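PDB 4RDL: capsid, which builds the norovirus shell and, through the protruding P domain in this chain, binds the Lewis y tetrasaccharide, a histo-blood group antigen, probably for host attachment. Local coordinates for residues T144-P147 with H148-T151. Sequence-based numbering, arbitrary orientation.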
# COMPACT_ATOMS: atom_id res chain seq x y z
N THR A 144 -17.77 -7.81 22.30
CA THR A 144 -17.81 -8.56 21.05
C THR A 144 -16.73 -8.12 20.05
O THR A 144 -16.56 -8.74 19.00
CB THR A 144 -19.19 -8.48 20.39
OG1 THR A 144 -19.65 -7.12 20.41
CG2 THR A 144 -20.19 -9.34 21.15
N PHE A 145 -16.01 -7.05 20.36
CA PHE A 145 -14.81 -6.70 19.62
C PHE A 145 -13.65 -7.42 20.30
O PHE A 145 -13.16 -6.97 21.34
CB PHE A 145 -14.60 -5.18 19.59
CG PHE A 145 -13.33 -4.74 18.90
CD1 PHE A 145 -13.21 -4.81 17.52
CD2 PHE A 145 -12.26 -4.25 19.64
CE1 PHE A 145 -12.04 -4.41 16.88
CE2 PHE A 145 -11.09 -3.85 19.01
CZ PHE A 145 -10.98 -3.93 17.63
N ALA A 146 -13.24 -8.56 19.74
CA ALA A 146 -12.27 -9.42 20.40
C ALA A 146 -11.22 -9.96 19.42
O ALA A 146 -10.98 -11.18 19.37
CB ALA A 146 -12.99 -10.57 21.13
N PRO A 147 -10.57 -9.08 18.65
CA PRO A 147 -9.68 -9.58 17.60
C PRO A 147 -8.52 -10.42 18.14
O PRO A 147 -8.08 -11.35 17.47
CB PRO A 147 -9.17 -8.30 16.92
CG PRO A 147 -9.34 -7.21 17.97
CD PRO A 147 -10.63 -7.60 18.67
N HIS A 148 -8.05 -10.11 19.34
CA HIS A 148 -6.97 -10.88 19.96
C HIS A 148 -7.42 -12.31 20.23
O HIS A 148 -6.60 -13.23 20.27
CB HIS A 148 -6.55 -10.20 21.27
CG HIS A 148 -5.33 -10.80 21.90
ND1 HIS A 148 -4.12 -10.91 21.24
CD2 HIS A 148 -5.12 -11.28 23.15
CE1 HIS A 148 -3.23 -11.45 22.05
NE2 HIS A 148 -3.80 -11.69 23.21
N LEU A 149 -8.73 -12.49 20.43
CA LEU A 149 -9.32 -13.81 20.64
C LEU A 149 -9.71 -14.46 19.32
O LEU A 149 -10.14 -15.62 19.29
CB LEU A 149 -10.56 -13.71 21.53
CG LEU A 149 -10.36 -13.42 23.02
CD1 LEU A 149 -9.66 -12.09 23.23
CD2 LEU A 149 -11.70 -13.44 23.74
N GLY A 150 -9.59 -13.71 18.23
CA GLY A 150 -9.86 -14.22 16.90
C GLY A 150 -11.19 -13.84 16.26
O GLY A 150 -11.47 -14.28 15.14
N THR A 151 -11.99 -13.02 16.94
CA THR A 151 -13.32 -12.68 16.42
C THR A 151 -13.71 -11.22 16.61
O THR A 151 -13.37 -10.60 17.62
CB THR A 151 -14.44 -13.56 17.04
OG1 THR A 151 -14.56 -13.29 18.44
CG2 THR A 151 -14.15 -15.05 16.83
O HOH W 1 -16.60 -11.46 18.58
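A tight beta hairpin with a G1 bulge joins the edge strand 145-146 to strand 151-154, its chain reversing through the 3-10 turn of Pro147, His148 and Leu149. Ala146 and Thr151 form the antiparallel hydrogen-bonded pair that closes the loop. Thr151 N donates to Ala146 O at 3.2 Å and nearly straight (161°), while Ala146 N returns a more bent bond to Thr151 O, an oxygen whose position is less certain. Ala146 O is gripped twice, because Leu149 N reaches it at 2.8 Å from the other face of its carbonyl plane. One residue on, Gly150 N binds Pro147 O at 2.9 Å. Gly150 shares Ala146 as its opposite residue with Thr151, with phi positive (103°), as is usual at the first position of a G1 bulge.

Side chains pack around this backbone frame. Leu149 CB lies 4.0 Å from Ala146 CB; with CG anti to its carbonyl carbon (chi1 -72°), its CD2 branch also comes alongside that methyl. Pro147 sets CD over the centre of the Phe145 ring, 3.6 Å above its plane, a CH-pi contact. Next to the exposed Thr144, a water donates to Thr144 O and hydrogen-bonds Thr151 OG1 at 2.7 Å, linking the residue just before strand 145-146 to the first residue of strand 151-154. His148 leaves the hairpin to hydrogen-bond Ser101 O through ND1 and to meet Phe99 edge-to-face. Backbone bonding of Gly150 to Leu88 ties the turn to strand 83-89, completing a bulged hairpin at the margin of the antiparallel P-domain sheet.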